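6-carboxyhexanoate--coa ligase (Bacillus subtilis, PDB 5FLG) is a dimeric ligase-family enzyme whose model holds magnesium and the ligands phosphoaminophosphonic acid-adenylate ester and pimelic acid in its pockets. Local coordinates at residues Glu6-Val11 / Leu34-Glu39; Arg12-Met17 / Phe61-Phe66; Ala179-Arg184 / Glu246-Leu251. One frame throughout, in Å; residues are numbered along the deposited sequence.

Contact 1. Residues Glu6-Val11 / Leu34-Glu39; sequences ETFYSV and LIPFHE
With CG turned anti to the carbonyl carbon (chi1 -66°), the ring of Tyr9 rises from the sheet face it shares with Ile35, toward Phe37, whose own CG stands anti to the backbone N (chi1 -171°) and brings its ring against it. The two belong to the open end of a beta hairpin, strands 8-17 and 26-36, where the chain leaves the sheet after Pro36 and enters a short 3-10 turn. Phe37 CD1 sits over one face of the Tyr9 ring, displaced toward its rim and 3.6 Å from Tyr9 CZ; the ring planes are inclined at 57°. A cation-pi contact from Lys58 of the second subunit also reaches Phe37, so this corner is part of the dimer interface.

In the backbone, Tyr9 and Ile35 form an antiparallel hydrogen-bonded pair, with Tyr9 N to Ile35 O at 2.7 Å and Ile35 N to Tyr9 O at 2.9 Å. On the Tyr9 side of the sheet, Val11 CG2 packs 3.8 Å from Ile35 CD1, and helix 40-52 covers them through Met40, Leu47 and Thr43. The other face carries Ser10 and Leu34, and Leu34 CD1 comes 4.1 Å from Phe8 CB. Phe8 and Pro36 run alongside each other in the same direction, Phe8 CE2 being 3.7 Å from Pro36 CD. Where the strands part, a water takes over from direct pairing: it donates to Thr7 O at 2.6 Å and accepts from Phe37 N at 3.0 Å.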
loop_
_atom_site.group_PDB
_atom_site.type_symbol
_atom_site.label_atom_id
_atom_site.label_comp_id
_atom_site.label_asym_id
_atom_site.label_seq_id
_atom_site.Cartn_x
_atom_site.Cartn_y
_atom_site.Cartn_z
ATOM N N GLU A 6 1.208 -0.957 24.880
ATOM C CA GLU A 6 1.558 -0.168 23.701
ATOM C C GLU A 6 0.871 -0.676 22.427
ATOM O O GLU A 6 0.690 -1.877 22.238
ATOM C CB GLU A 6 3.065 -0.156 23.494
ATOM C CG GLU A 6 3.517 0.899 22.498
ATOM C CD GLU A 6 5.031 1.040 22.440
ATOM O OE1 GLU A 6 5.740 0.082 22.813
ATOM O OE2 GLU A 6 5.515 2.125 22.036
ATOM N N THR A 7 0.463 0.252 21.571
ATOM C CA THR A 7 -0.194 -0.101 20.317
ATOM C C THR A 7 0.810 -0.417 19.222
ATOM O O THR A 7 1.730 0.374 18.953
ATOM C CB THR A 7 -1.143 1.012 19.872
ATOM O OG1 THR A 7 -2.139 1.199 20.883
ATOM C CG2 THR A 7 -1.841 0.649 18.563
ATOM N N PHE A 8 0.619 -1.566 18.582
ATOM C CA PHE A 8 1.472 -1.988 17.490
ATOM C C PHE A 8 0.781 -1.973 16.125
ATOM O O PHE A 8 -0.457 -1.951 16.026
ATOM C CB PHE A 8 2.071 -3.356 17.767
ATOM C CG PHE A 8 3.241 -3.327 18.712
ATOM C CD1 PHE A 8 3.049 -3.300 20.081
ATOM C CD2 PHE A 8 4.545 -3.344 18.220
ATOM C CE1 PHE A 8 4.137 -3.201 20.947
ATOM C CE2 PHE A 8 5.633 -3.242 19.073
ATOM C CZ PHE A 8 5.430 -3.118 20.438
ATOM N N TYR A 9 1.611 -1.816 15.085
ATOM C CA TYR A 9 1.139 -1.665 13.717
ATOM C C TYR A 9 1.820 -2.663 12.821
ATOM O O TYR A 9 3.022 -2.872 12.924
ATOM C CB TYR A 9 1.404 -0.241 13.206
ATOM C CG TYR A 9 0.608 0.805 13.929
ATOM C CD1 TYR A 9 0.988 1.225 15.183
ATOM C CD2 TYR A 9 -0.566 1.304 13.399
ATOM C CE1 TYR A 9 0.250 2.140 15.893
ATOM C CE2 TYR A 9 -1.303 2.256 14.083
ATOM C CZ TYR A 9 -0.907 2.638 15.339
ATOM O OH TYR A 9 -1.645 3.519 16.075
ATOM N N SER A 10 1.013 -3.365 12.015
ATOM C CA SER A 10 1.514 -4.233 10.973
ATOM C C SER A 10 1.879 -3.396 9.744
ATOM O O SER A 10 1.048 -2.654 9.234
ATOM C CB SER A 10 0.426 -5.253 10.567
ATOM O OG SER A 10 0.888 -6.066 9.497
ATOM N N VAL A 11 3.092 -3.533 9.251
ATOM C CA VAL A 11 3.513 -2.778 8.052
ATOM C C VAL A 11 4.012 -3.770 7.044
ATOM O O VAL A 11 4.933 -4.549 7.336
ATOM C CB VAL A 11 4.636 -1.751 8.336
ATOM C CG1 VAL A 11 4.808 -0.834 7.134
ATOM C CG2 VAL A 11 4.321 -0.898 9.549
ATOM N N LEU A 34 6.327 -5.392 12.451
ATOM C CA LEU A 34 5.381 -5.070 13.494
ATOM C C LEU A 34 6.026 -4.064 14.468
ATOM O O LEU A 34 6.979 -4.390 15.130
ATOM C CB LEU A 34 5.014 -6.369 14.200
ATOM C CG LEU A 34 3.999 -6.313 15.320
ATOM C CD1 LEU A 34 2.630 -6.014 14.729
ATOM C CD2 LEU A 34 3.989 -7.642 16.074
ATOM N N ILE A 35 5.437 -2.889 14.615
ATOM C CA ILE A 35 6.148 -1.769 15.205
ATOM C C ILE A 35 5.233 -0.815 15.936
ATOM O O ILE A 35 4.042 -0.728 15.648
ATOM C CB ILE A 35 6.874 -0.938 14.124
ATOM C CG1 ILE A 35 5.876 -0.533 13.035
ATOM C CG2 ILE A 35 8.042 -1.727 13.557
ATOM C CD1 ILE A 35 6.225 0.804 12.374
ATOM N N PRO A 36 5.785 -0.137 16.947
ATOM C CA PRO A 36 5.114 1.031 17.473
ATOM C C PRO A 36 5.078 2.184 16.480
ATOM O O PRO A 36 5.890 2.227 15.550
ATOM C CB PRO A 36 5.961 1.415 18.690
ATOM C CG PRO A 36 7.250 0.715 18.528
ATOM C CD PRO A 36 7.168 -0.270 17.416
ATOM N N PHE A 37 4.200 3.142 16.739
ATOM C CA PHE A 37 3.828 4.089 15.749
ATOM C C PHE A 37 4.978 5.062 15.456
ATOM O O PHE A 37 5.079 5.581 14.355
ATOM C CB PHE A 37 2.602 4.866 16.204
ATOM C CG PHE A 37 2.016 5.746 15.122
ATOM C CD1 PHE A 37 1.240 5.200 14.118
ATOM C CD2 PHE A 37 2.289 7.109 15.099
ATOM C CE1 PHE A 37 0.693 6.009 13.137
ATOM C CE2 PHE A 37 1.754 7.918 14.123
ATOM C CZ PHE A 37 0.961 7.367 13.138
ATOM N N HIS A 38 5.827 5.304 16.446
ATOM C CA HIS A 38 6.929 6.238 16.263
ATOM C C HIS A 38 8.011 5.604 15.401
ATOM O O HIS A 38 8.914 6.289 14.924
ATOM C CB HIS A 38 7.507 6.669 17.610
ATOM C CG HIS A 38 7.998 5.534 18.458
ATOM N ND1 HIS A 38 9.252 4.981 18.313
ATOM C CD2 HIS A 38 7.400 4.853 19.463
ATOM C CE1 HIS A 38 9.415 4.026 19.207
ATOM N NE2 HIS A 38 8.324 3.963 19.951
ATOM N N GLU A 39 7.885 4.318 15.088
ATOM C CA GLU A 39 8.845 3.762 14.142
ATOM C C GLU A 39 8.395 3.758 12.679
ATOM O O GLU A 39 9.092 3.254 11.810
ATOM C CB GLU A 39 9.327 2.401 14.599
ATOM C CG GLU A 39 10.279 2.463 15.781
ATOM C CD GLU A 39 10.588 1.092 16.363
ATOM O OE1 GLU A 39 10.710 0.120 15.591
ATOM O OE2 GLU A 39 10.828 1.007 17.580
HETATM O O HOH W 1 2.237 2.939 19.000
#

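Contact 2. Residues Arg12-Met17 / Phe61-Phe66; sequences RMRASM and FMQIQF
An antiparallel ladder in regular register joins the central strand 8-17 of a three-stranded sheet to its outer strand 61-68. Arg12 with Gln65, Arg14 with Gln63 and Ser16 with Phe61 are the hydrogen-bonded pairs. Arg12 N to Gln65 O and Gln65 N to Arg12 O are both 2.8 Å; at the far end the return bond from Phe61 N to Ser16 O is weak.

On the face of Arg12 and Gln65 the two side chains run side by side, guanidinium and amide planes 87° apart. Arg12 NH2 makes a weak bond of 2.9 Å to Gln65 OE1, and a water in the guanidinium plane accepts from Arg12 NE at 3.0 Å and lies 3.1 Å from Gln65 OE1. The other face is apolar: Met13 CG, anti to its own N (chi1 177°), lies 4.0 Å from both Met62 CG and Ile64 CG1, while Met62 CE reaches Ala15 CB.

Helix 40-52 covers this apolar face, with Leu47 on Met13 and Leu48 and Leu52 on Met62. Strand 26-36 flanks strand 8-17, and beyond strand 61-68 the sheet continues antiparallel into the second subunit, whose Gln65 OE1 accepts from Gln63 NE2.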
loop_
_atom_site.group_PDB
_atom_site.type_symbol
_atom_site.label_atom_id
_atom_site.label_comp_id
_atom_site.label_asym_id
_atom_site.label_seq_id
_atom_site.Cartn_x
_atom_site.Cartn_y
_atom_site.Cartn_z
ATOM N N ARG A 12 3.343 -3.814 5.890
ATOM C CA ARG A 12 3.619 -4.816 4.879
ATOM C C ARG A 12 3.927 -4.175 3.542
ATOM O O ARG A 12 3.435 -3.078 3.237
ATOM C CB ARG A 12 2.406 -5.750 4.698
ATOM C CG ARG A 12 2.187 -6.672 5.884
ATOM C CD ARG A 12 1.000 -7.603 5.636
ATOM N NE ARG A 12 -0.255 -6.860 5.599
ATOM C CZ ARG A 12 -1.393 -7.332 5.097
ATOM N NH1 ARG A 12 -1.396 -8.456 4.399
ATOM N NH2 ARG A 12 -2.516 -6.659 5.258
ATOM N N MET A 13 4.715 -4.892 2.749
ATOM C CA MET A 13 5.156 -4.417 1.462
ATOM C C MET A 13 5.205 -5.601 0.519
ATOM O O MET A 13 5.744 -6.637 0.850
ATOM C CB MET A 13 6.563 -3.781 1.547
ATOM C CG MET A 13 7.140 -3.325 0.198
ATOM S SD MET A 13 8.106 -4.574 -0.709
ATOM C CE MET A 13 9.492 -4.827 0.370
ATOM N N ARG A 14 4.868 -5.349 -0.734
ATOM C CA ARG A 14 5.261 -6.242 -1.765
ATOM C C ARG A 14 5.579 -5.489 -3.046
ATOM O O ARG A 14 5.068 -4.387 -3.298
ATOM C CB ARG A 14 4.135 -7.244 -1.997
ATOM C CG ARG A 14 2.852 -6.585 -2.405
ATOM C CD ARG A 14 1.722 -7.593 -2.253
ATOM N NE ARG A 14 0.480 -7.161 -2.878
ATOM C CZ ARG A 14 -0.721 -7.342 -2.335
ATOM N NH1 ARG A 14 -0.850 -7.872 -1.116
ATOM N NH2 ARG A 14 -1.800 -6.945 -2.996
ATOM N N ALA A 15 6.392 -6.122 -3.874
ATOM C CA ALA A 15 6.871 -5.467 -5.069
ATOM C C ALA A 15 7.024 -6.493 -6.165
ATOM O O ALA A 15 7.432 -7.628 -5.916
ATOM C CB ALA A 15 8.208 -4.758 -4.807
ATOM N N SER A 16 6.797 -6.049 -7.394
ATOM C CA SER A 16 6.903 -6.917 -8.539
ATOM C C SER A 16 7.327 -6.159 -9.783
ATOM O O SER A 16 7.338 -4.942 -9.792
ATOM C CB SER A 16 5.555 -7.605 -8.785
ATOM O OG SER A 16 4.544 -6.640 -8.945
ATOM N N MET A 17 7.727 -6.899 -10.809
ATOM C CA MET A 17 7.966 -6.316 -12.110
ATOM C C MET A 17 7.134 -7.001 -13.189
ATOM O O MET A 17 6.680 -8.149 -13.020
ATOM C CB MET A 17 9.462 -6.300 -12.446
ATOM C CG MET A 17 10.126 -7.651 -12.615
ATOM S SD MET A 17 11.865 -7.435 -13.086
ATOM C CE MET A 17 11.682 -7.404 -14.874
ATOM N N PHE A 61 5.985 -2.011 -9.695
ATOM C CA PHE A 61 4.785 -2.005 -8.901
ATOM C C PHE A 61 5.134 -2.301 -7.455
ATOM O O PHE A 61 5.964 -3.176 -7.184
ATOM C CB PHE A 61 3.821 -3.077 -9.395
ATOM C CG PHE A 61 2.619 -3.200 -8.551
ATOM C CD1 PHE A 61 2.679 -3.897 -7.356
ATOM C CD2 PHE A 61 1.491 -2.463 -8.844
ATOM C CE1 PHE A 61 1.580 -3.959 -6.533
ATOM C CE2 PHE A 61 0.375 -2.537 -8.031
ATOM C CZ PHE A 61 0.435 -3.249 -6.853
ATOM N N MET A 62 4.609 -1.507 -6.535
ATOM C CA MET A 62 4.837 -1.760 -5.119
ATOM C C MET A 62 3.682 -1.227 -4.308
ATOM O O MET A 62 3.098 -0.203 -4.639
ATOM C CB MET A 62 6.163 -1.144 -4.653
ATOM C CG MET A 62 6.490 -1.400 -3.191
ATOM S SD MET A 62 7.961 -0.518 -2.582
ATOM C CE MET A 62 9.150 -0.990 -3.844
ATOM N N GLN A 63 3.311 -1.996 -3.285
ATOM C CA GLN A 63 2.365 -1.590 -2.275
ATOM C C GLN A 63 2.997 -1.625 -0.894
ATOM O O GLN A 63 3.645 -2.595 -0.524
ATOM C CB GLN A 63 1.186 -2.555 -2.254
ATOM C CG GLN A 63 0.443 -2.625 -3.562
ATOM C CD GLN A 63 -0.838 -3.477 -3.468
ATOM O OE1 GLN A 63 -0.791 -4.681 -3.173
ATOM N NE2 GLN A 63 -1.969 -2.866 -3.790
ATOM N N ILE A 64 2.648 -0.660 -0.059
ATOM C CA ILE A 64 3.094 -0.642 1.323
ATOM C C ILE A 64 1.880 -0.233 2.100
ATOM O O ILE A 64 1.173 0.685 1.711
ATOM C CB ILE A 64 4.201 0.427 1.590
ATOM C CG1 ILE A 64 5.387 0.231 0.671
ATOM C CG2 ILE A 64 4.645 0.345 3.024
ATOM C CD1 ILE A 64 6.591 1.128 0.975
ATOM N N GLN A 65 1.589 -0.966 3.166
ATOM C CA GLN A 65 0.388 -0.742 3.933
ATOM C C GLN A 65 0.716 -0.826 5.427
ATOM O O GLN A 65 1.509 -1.661 5.841
ATOM C CB GLN A 65 -0.648 -1.792 3.548
ATOM C CG GLN A 65 -1.853 -1.846 4.470
ATOM C CD GLN A 65 -2.752 -3.050 4.204
ATOM O OE1 GLN A 65 -3.041 -3.841 5.112
ATOM N NE2 GLN A 65 -3.212 -3.177 2.971
ATOM N N PHE A 66 0.017 -0.049 6.239
ATOM C CA PHE A 66 0.035 -0.267 7.668
ATOM C C PHE A 66 -1.346 -0.255 8.258
ATOM O O PHE A 66 -2.257 0.358 7.713
ATOM C CB PHE A 66 0.985 0.708 8.407
ATOM C CG PHE A 66 0.448 2.083 8.582
ATOM C CD1 PHE A 66 -0.568 2.333 9.489
ATOM C CD2 PHE A 66 1.124 3.175 8.013
ATOM C CE1 PHE A 66 -1.035 3.621 9.682
ATOM C CE2 PHE A 66 0.743 4.473 8.302
ATOM C CZ PHE A 66 -0.339 4.704 9.136
HETATM O O HOH W 2 -0.505 -4.188 6.917
#

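Contact 3. Residues Ala179-Arg184 / Glu246-Leu251; sequences ASKVSR and EKQPIL
A lysine reaching from a helix to a backbone carbonyl makes this a polar tether between helix 170-184, near its C-terminal end, and the short connection that leads from helix 238-247 into strand 250-252. Lys181 carries most of it. Its chain is extended throughout, with chi1 at 164° and the later torsions likewise near 180°, and it spans the gap between the two segments to place NZ 2.6 Å from Gln248 O. The ammonium nitrogen approaches in the carbonyl plane, on a lone pair, with a C=O...N angle of 140°. Lys181 NZ also donates to Leu245 O and to Ser148 O, so three backbone carbonyls from two parts of the chain grip one buried ammonium group. This cluster of carbonyl dipoles probably stabilises its positive charge.

The methylene part of the lysine packs on the strand. Lys181 CD lies 3.7 Å from Ile250 CG1, and Lys181 CG is 4.0 Å from the same atom, so the aliphatic shaft crosses the isoleucine at a slant before its tip arrives at the carbonyl. Ile250 belongs to the middle strand of a small parallel sheet, flanked by strands 74-76 and 150-151; it pairs through its backbone with Arg149 and Asp151, while its side chain touches Ile76. The contact thus joins the C-terminal part of helix 170-184 to that strand and to the turn before it.

One helical turn beyond Lys181, Arg184, partly exposed, also comes to Ile250. Its aliphatic part bends at chi2 (138°), its side chain also touches Lys74 and Ile76, and its NH1 comes to 3.9 Å from Ile250 CD1.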
loop_
_atom_site.group_PDB
_atom_site.type_symbol
_atom_site.label_atom_id
_atom_site.label_comp_id
_atom_site.label_asym_id
_atom_site.label_seq_id
_atom_site.Cartn_x
_atom_site.Cartn_y
_atom_site.Cartn_z
ATOM N N ALA A 179 10.684 -18.092 11.258
ATOM C CA ALA A 179 10.805 -19.452 11.624
ATOM C C ALA A 179 10.383 -19.688 13.054
ATOM O O ALA A 179 9.801 -20.721 13.339
ATOM C CB ALA A 179 12.187 -19.992 11.392
ATOM N N SER A 180 10.732 -18.773 13.952
ATOM C CA SER A 180 10.293 -18.897 15.330
ATOM C C SER A 180 8.771 -18.803 15.497
ATOM O O SER A 180 8.151 -19.575 16.244
ATOM C CB SER A 180 10.999 -17.854 16.190
ATOM O OG SER A 180 12.383 -18.072 16.137
ATOM N N LYS A 181 8.157 -17.840 14.833
ATOM C CA LYS A 181 6.710 -17.775 14.867
ATOM C C LYS A 181 6.091 -19.052 14.311
ATOM O O LYS A 181 5.201 -19.639 14.931
ATOM C CB LYS A 181 6.174 -16.597 14.071
ATOM C CG LYS A 181 4.692 -16.746 13.793
ATOM C CD LYS A 181 4.012 -15.444 13.427
ATOM C CE LYS A 181 2.640 -15.740 12.871
ATOM N NZ LYS A 181 1.837 -14.524 12.622
ATOM N N VAL A 182 6.600 -19.503 13.166
ATOM C CA VAL A 182 6.022 -20.635 12.495
ATOM C C VAL A 182 6.191 -21.896 13.345
ATOM O O VAL A 182 5.264 -22.681 13.486
ATOM C CB VAL A 182 6.629 -20.811 11.102
ATOM C CG1 VAL A 182 6.216 -22.138 10.493
ATOM C CG2 VAL A 182 6.176 -19.673 10.197
ATOM N N SER A 183 7.379 -22.089 13.902
ATOM C CA SER A 183 7.671 -23.319 14.626
ATOM C C SER A 183 6.838 -23.481 15.901
ATOM O O SER A 183 6.633 -24.596 16.382
ATOM C CB SER A 183 9.126 -23.353 14.981
ATOM O OG SER A 183 9.480 -24.591 15.548
ATOM N N ARG A 184 6.510 -22.349 16.511
ATOM C CA ARG A 184 5.644 -22.299 17.677
ATOM C C ARG A 184 4.264 -22.930 17.390
ATOM O O ARG A 184 3.596 -23.440 18.275
ATOM C CB ARG A 184 5.474 -20.839 18.067
ATOM C CG ARG A 184 4.623 -20.606 19.298
ATOM C CD ARG A 184 5.245 -19.531 20.181
ATOM N NE ARG A 184 4.400 -19.209 21.327
ATOM C CZ ARG A 184 3.203 -18.653 21.210
ATOM N NH1 ARG A 184 2.721 -18.390 20.004
ATOM N NH2 ARG A 184 2.481 -18.396 22.287
ATOM N N GLU A 246 -1.150 -15.801 9.390
ATOM C CA GLU A 246 -1.299 -14.468 8.841
ATOM C C GLU A 246 -1.591 -13.397 9.885
ATOM O O GLU A 246 -1.143 -12.257 9.721
ATOM C CB GLU A 246 -2.338 -14.461 7.715
ATOM C CG GLU A 246 -1.913 -15.349 6.544
ATOM C CD GLU A 246 -2.854 -15.311 5.345
ATOM O OE1 GLU A 246 -4.061 -15.047 5.526
ATOM O OE2 GLU A 246 -2.386 -15.613 4.216
ATOM N N LYS A 247 -2.208 -13.764 11.011
ATOM C CA LYS A 247 -2.800 -12.751 11.897
ATOM C C LYS A 247 -2.275 -12.665 13.340
ATOM O O LYS A 247 -2.507 -11.667 14.035
ATOM C CB LYS A 247 -4.309 -12.903 11.920
ATOM C CG LYS A 247 -4.940 -12.677 10.555
ATOM C CD LYS A 247 -4.697 -11.253 10.073
ATOM C CE LYS A 247 -5.947 -10.642 9.461
ATOM N NZ LYS A 247 -6.103 -11.083 8.051
ATOM N N GLN A 248 -1.560 -13.682 13.795
ATOM C CA GLN A 248 -1.152 -13.735 15.194
ATOM C C GLN A 248 0.147 -12.934 15.419
ATOM O O GLN A 248 1.142 -13.185 14.768
ATOM C CB GLN A 248 -0.963 -15.179 15.600
ATOM C CG GLN A 248 -0.702 -15.399 17.077
ATOM C CD GLN A 248 0.220 -16.591 17.305
ATOM O OE1 GLN A 248 1.090 -16.884 16.473
ATOM N NE2 GLN A 248 0.027 -17.294 18.420
ATOM N N PRO A 249 0.094 -11.905 16.269
ATOM C CA PRO A 249 1.244 -11.012 16.321
ATOM C C PRO A 249 2.311 -11.493 17.288
ATOM O O PRO A 249 2.017 -11.893 18.408
ATOM C CB PRO A 249 0.653 -9.670 16.761
ATOM C CG PRO A 249 -0.656 -9.984 17.390
ATOM C CD PRO A 249 -1.113 -11.320 16.883
ATOM N N ILE A 250 3.550 -11.500 16.820
ATOM C CA ILE A 250 4.653 -12.064 17.536
ATOM C C ILE A 250 5.807 -11.057 17.521
ATOM O O ILE A 250 6.154 -10.516 16.474
ATOM C CB ILE A 250 5.104 -13.351 16.867
ATOM C CG1 ILE A 250 4.011 -14.437 17.015
ATOM C CG2 ILE A 250 6.377 -13.850 17.500
ATOM C CD1 ILE A 250 4.051 -15.138 18.351
ATOM N N LEU A 251 6.372 -10.797 18.687
ATOM C CA LEU A 251 7.675 -10.137 18.773
ATOM C C LEU A 251 8.700 -11.099 19.321
ATOM O O LEU A 251 8.410 -11.865 20.240
ATOM C CB LEU A 251 7.612 -8.923 19.682
ATOM C CG LEU A 251 6.860 -7.728 19.133
ATOM C CD1 LEU A 251 6.774 -6.628 20.192
ATOM C CD2 LEU A 251 7.495 -7.194 17.859
#

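How the contacts relate
Strand 8-17 is central and pairs with both neighbours; contact 1 samples its first half against strand 26-36 and contact 2 its second half against strand 61-68. Both belong to the three-stranded antiparallel sheet, their segments alternating along the chain. Their centres are 18 Å apart, yet Tyr9 and Val11 pack on Phe66. Both reach the second subunit, which places this sheet at the dimer interface. Contact 3 follows later in the sequence and lies in the small parallel sheet region; its centre is 16 Å from contact 1, where Leu34 touches Ile250 and Leu251, and Phe8 touches Leu251. Contacts 2 and 3 do not touch, their nearest atoms being about 6 Å apart; contact 1 touches both.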